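Local coordinates for protein CS6 fimbrial subunit B, CS6 fimbrial subunit A (Escherichia coli, PDB 4B9G) that is a pilin subunit of the CS6 colonization factor of enterotoxigenic Escherichia coli and probably mediates host-cell adhesion, completed here by a fused donor strand from subunit A, at residues 53-56 with 57-61; 113-117 with 118-122. All coordinates share one frame; numbering follows the deposited sequence.

Contact 1 of 2, residues 53-56 with 57-61; sequences KIVP and TDSLT
The Pro56 ring and the planar peptide linking Pro56 to Thr57 form the start of a tight turn whose far end is Ser59. The ring packs on Tyr82 and Ile84 of strand 79-88. Ser59 CB comes at Pro56 O obliquely, from beyond the oxygen and tilted out of the peptide plane, at 3.5 Å. A water donates to Pro56 O at 3.0 Å, and the same water donates to Ser59 OG at 2.7 Å. This bridge spans the two ends of a type II beta turn, Pro56 to Ser59, in which Asp58 takes the third position with positive phi (60°); no direct hydrogen bond links the two segments. Ser59 OG, held between its backbone N and carbonyl carbon (chi1 62°), faces back over the turn toward Val55, whose CG2 touches it at 3.7 Å. The hydroxyl is thus gripped by the water and by a hydrogen bond to Gln66 OE1. Thr57 OG1 leaves the turn instead to bond Thr135 OG1. The turn ends strand 51-56, whose Val55 pairs by backbone bonds with Thr135 of strand 128-142, and leads into the short strand 60-62, where Leu60 pairs with Ile67 of strand 65-72. It is a corner in the CssB part, carrying the chain from one pairing partner to the other.

Contact 2 of 2, residues 113-117 with 118-122; sequences AIYTG and GEYPN
Tyr115 has CG anti to its backbone nitrogen (chi1 -179°), which runs the ring alongside the chain ahead of it, while Tyr120, with CG between its own nitrogen and carbonyl carbon (chi1 42°), swings its ring back toward the strand. The two aromatic side chains meet at a slant: Tyr115 OH comes 3.7 Å from Tyr120 CE2. A single water joins their hydroxyls, 2.7 Å from Tyr115 OH and 2.9 Å from Tyr120 OH, and sits at the edge of the Tyr115 ring, in its plane. Tyr115 OH is also hydrogen-bonded to Tyr125 OH, and the ring of Tyr125 meets that of Tyr120 with planes at about 55°. The chain between the tyrosines includes two consecutive extended glycines. Gly117 N lies 3.5 Å above one face of the Tyr115 ring, displaced from its centre, and Gly118 N is 3.7 Å from Tyr115 OH. Gly117 has positive phi (144°), a backbone shape that glycine adopts readily. The tyrosines and their shared water gather at the outgoing end of strand 108-119, where a beta strand of the immunoglobulin-like pilin fold gives way to a loop in the CssB part.

How the contacts relate
From the N terminus, contact 1 comes first, at the turn that closes strand 51-56 and opens strand 60-62. The chain then passes through strands 65-72, 79-88 and 101-102 before contact 2, where strand 108-119 runs out into a loop. The two follow in series, neither nested nor crossing, and both belong to the same sheet system, with centres about 16 Å apart and nearest atoms about 7 Å apart without touching. Strand 79-88 links them: its Tyr82 touches Pro56 of contact 1 and Ala113 of contact 2. Contact 1 also reaches strand 128-142, whereas contact 2 lies on the strand that pairs with both 37-44 and 79-88.

Contact 1 of 2, residues 53-56 with 57-61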
loop_
_atom_site.group_PDB
_atom_site.type_symbol
_atom_site.label_atom_id
_atom_site.label_comp_id
_atom_site.label_asym_id
_atom_site.label_seq_id
_atom_site.Cartn_x
_atom_site.Cartn_y
_atom_site.Cartn_z
ATOM N N LYS A 53 -6.473 -3.267 7.975
ATOM C CA LYS A 53 -5.313 -3.914 7.402
ATOM C C LYS A 53 -5.017 -3.276 6.062
ATOM O O LYS A 53 -5.932 -3.082 5.257
ATOM C CB LYS A 53 -5.526 -5.393 7.215
ATOM C CG LYS A 53 -4.467 -6.200 6.636
ATOM C CD LYS A 53 -4.771 -7.648 6.505
ATOM C CE LYS A 53 -3.692 -8.478 6.042
ATOM N NZ LYS A 53 -4.184 -9.862 5.892
ATOM N N ILE A 54 -3.745 -2.973 5.820
ATOM C CA ILE A 54 -3.321 -2.402 4.542
ATOM C C ILE A 54 -1.955 -2.992 4.197
ATOM O O ILE A 54 -0.961 -2.701 4.865
ATOM C CB ILE A 54 -3.358 -0.847 4.576
ATOM C CG1 ILE A 54 -2.839 -0.289 3.260
ATOM C CG2 ILE A 54 -2.612 -0.255 5.783
ATOM C CD1 ILE A 54 -3.047 1.193 3.108
ATOM N N VAL A 55 -1.874 -3.843 3.218
ATOM C CA VAL A 55 -0.758 -4.656 2.866
ATOM C C VAL A 55 -0.695 -4.926 1.353
ATOM O O VAL A 55 -1.712 -5.222 0.763
ATOM C CB VAL A 55 -0.750 -5.968 3.710
ATOM C CG1 VAL A 55 -1.842 -6.796 3.334
ATOM C CG2 VAL A 55 0.445 -6.736 3.535
ATOM N N PRO A 56 0.497 -4.780 0.728
ATOM C CA PRO A 56 0.544 -5.164 -0.687
ATOM C C PRO A 56 0.096 -6.601 -0.871
ATOM O O PRO A 56 0.402 -7.475 -0.058
ATOM C CB PRO A 56 2.028 -4.998 -1.027
ATOM C CG PRO A 56 2.528 -3.969 -0.006
ATOM C CD PRO A 56 1.800 -4.324 1.241
ATOM N N THR A 57 -0.585 -6.869 -1.936
ATOM C CA THR A 57 -0.930 -8.169 -2.366
ATOM C C THR A 57 0.311 -8.980 -2.656
ATOM O O THR A 57 1.322 -8.488 -3.122
ATOM C CB THR A 57 -1.931 -8.014 -3.474
ATOM O OG1 THR A 57 -2.898 -7.023 -3.022
ATOM C CG2 THR A 57 -2.597 -9.226 -3.699
ATOM N N ASP A 58 0.266 -10.211 -2.241
ATOM C CA ASP A 58 1.419 -11.096 -2.495
ATOM C C ASP A 58 2.759 -10.639 -1.881
ATOM O O ASP A 58 3.812 -10.831 -2.487
ATOM C CB ASP A 58 1.604 -11.327 -4.009
ATOM C CG ASP A 58 0.341 -11.849 -4.688
ATOM O OD1 ASP A 58 -0.454 -12.548 -4.022
ATOM O OD2 ASP A 58 0.149 -11.565 -5.892
ATOM N N SER A 59 2.720 -10.077 -0.677
ATOM C CA SER A 59 3.909 -9.557 -0.009
ATOM C C SER A 59 4.808 -10.665 0.541
ATOM O O SER A 59 4.359 -11.792 0.788
ATOM C CB SER A 59 3.474 -8.628 1.126
ATOM O OG SER A 59 2.724 -9.315 2.108
ATOM N N LEU A 60 6.060 -10.340 0.777
ATOM C CA LEU A 60 7.044 -11.148 1.424
ATOM C C LEU A 60 7.671 -10.409 2.595
ATOM O O LEU A 60 7.820 -9.194 2.543
ATOM C CB LEU A 60 8.105 -11.605 0.430
ATOM C CG LEU A 60 7.703 -12.203 -0.919
ATOM C CD1 LEU A 60 8.843 -12.184 -1.901
ATOM C CD2 LEU A 60 7.216 -13.598 -0.720
ATOM N N THR A 61 8.011 -11.127 3.662
ATOM C CA THR A 61 8.566 -10.482 4.838
ATOM C C THR A 61 10.057 -10.264 4.681
ATOM O O THR A 61 10.802 -11.193 4.374
ATOM C CB THR A 61 8.327 -11.330 6.087
ATOM O OG1 THR A 61 6.942 -11.690 6.150
ATOM C CG2 THR A 61 8.732 -10.569 7.345
HETATM O O HOH W 1 0.106 -9.839 1.828
#

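Contact 2 of 2, residues 113-117 with 118-122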
loop_
_atom_site.group_PDB
_atom_site.type_symbol
_atom_site.label_atom_id
_atom_site.label_comp_id
_atom_site.label_asym_id
_atom_site.label_seq_id
_atom_site.Cartn_x
_atom_site.Cartn_y
_atom_site.Cartn_z
ATOM N N ALA A 113 3.489 4.352 -0.247
ATOM C CA ALA A 113 4.299 3.225 -0.706
ATOM C C ALA A 113 5.729 3.702 -0.883
ATOM O O ALA A 113 5.983 4.598 -1.700
ATOM C CB ALA A 113 3.744 2.705 -2.039
ATOM N N ILE A 114 6.644 3.129 -0.115
ATOM C CA ILE A 114 8.025 3.601 -0.022
ATOM C C ILE A 114 8.986 2.623 -0.709
ATOM O O ILE A 114 9.068 1.452 -0.327
ATOM C CB ILE A 114 8.445 3.772 1.456
ATOM C CG1 ILE A 114 7.466 4.705 2.186
ATOM C CG2 ILE A 114 9.882 4.264 1.550
ATOM C CD1 ILE A 114 7.321 6.057 1.551
ATOM N N TYR A 115 9.695 3.112 -1.723
ATOM C CA TYR A 115 10.627 2.306 -2.511
ATOM C C TYR A 115 11.799 1.818 -1.670
ATOM O O TYR A 115 12.451 2.609 -0.961
ATOM C CB TYR A 115 11.134 3.160 -3.674
ATOM C CG TYR A 115 12.088 2.449 -4.596
ATOM C CD1 TYR A 115 11.632 1.619 -5.622
ATOM C CD2 TYR A 115 13.464 2.593 -4.447
ATOM C CE1 TYR A 115 12.507 0.961 -6.466
ATOM C CE2 TYR A 115 14.359 1.935 -5.308
ATOM C CZ TYR A 115 13.867 1.128 -6.323
ATOM O OH TYR A 115 14.741 0.458 -7.142
ATOM N N THR A 116 12.097 0.526 -1.793
ATOM C CA THR A 116 13.198 -0.082 -1.045
ATOM C C THR A 116 14.241 -0.780 -1.907
ATOM O O THR A 116 15.231 -1.276 -1.376
ATOM C CB THR A 116 12.703 -1.143 -0.062
ATOM O OG1 THR A 116 12.055 -2.200 -0.782
ATOM C CG2 THR A 116 11.775 -0.568 0.904
ATOM N N GLY A 117 14.023 -0.845 -3.216
ATOM C CA GLY A 117 14.931 -1.554 -4.114
ATOM C C GLY A 117 14.149 -2.227 -5.222
ATOM O O GLY A 117 12.967 -1.963 -5.371
ATOM N N GLY A 118 14.776 -3.106 -5.993
ATOM C CA GLY A 118 14.052 -3.767 -7.055
ATOM C C GLY A 118 14.952 -4.563 -7.961
ATOM O O GLY A 118 16.117 -4.792 -7.667
ATOM N N GLU A 119 14.366 -5.005 -9.068
ATOM C CA GLU A 119 15.028 -5.781 -10.097
ATOM C C GLU A 119 14.972 -4.986 -11.402
ATOM O O GLU A 119 13.894 -4.621 -11.897
ATOM C CB GLU A 119 14.331 -7.137 -10.267
ATOM C CG GLU A 119 14.322 -8.004 -9.017
ATOM C CD GLU A 119 15.718 -8.392 -8.549
ATOM O OE1 GLU A 119 16.616 -8.561 -9.408
ATOM O OE2 GLU A 119 15.915 -8.539 -7.320
ATOM N N TYR A 120 16.145 -4.721 -11.955
ATOM C CA TYR A 120 16.275 -3.957 -13.170
ATOM C C TYR A 120 17.608 -4.277 -13.824
ATOM O O TYR A 120 18.561 -4.682 -13.152
ATOM C CB TYR A 120 16.194 -2.461 -12.865
ATOM C CG TYR A 120 16.958 -2.032 -11.633
ATOM C CD1 TYR A 120 18.304 -1.684 -11.690
ATOM C CD2 TYR A 120 16.321 -1.982 -10.403
ATOM C CE1 TYR A 120 18.979 -1.288 -10.547
ATOM C CE2 TYR A 120 16.981 -1.589 -9.270
ATOM C CZ TYR A 120 18.306 -1.246 -9.336
ATOM O OH TYR A 120 18.962 -0.855 -8.186
ATOM N N PRO A 121 17.687 -4.097 -15.148
ATOM C CA PRO A 121 18.970 -4.336 -15.814
ATOM C C PRO A 121 19.958 -3.227 -15.476
ATOM O O PRO A 121 19.645 -2.242 -14.815
ATOM C CB PRO A 121 18.607 -4.334 -17.300
ATOM C CG PRO A 121 17.372 -3.545 -17.394
ATOM C CD PRO A 121 16.623 -3.736 -16.097
ATOM N N ASN A 122 21.182 -3.391 -15.942
ATOM C CA ASN A 122 22.240 -2.436 -15.612
ATOM C C ASN A 122 21.951 -0.999 -16.020
ATOM O O ASN A 122 22.472 -0.065 -15.412
ATOM C CB ASN A 122 23.551 -2.879 -16.233
ATOM C CG ASN A 122 24.142 -4.077 -15.529
ATOM O OD1 ASN A 122 23.703 -4.469 -14.443
ATOM N ND2 ASN A 122 25.157 -4.669 -16.138
HETATM O O HOH W 2 17.300 0.871 -6.549
#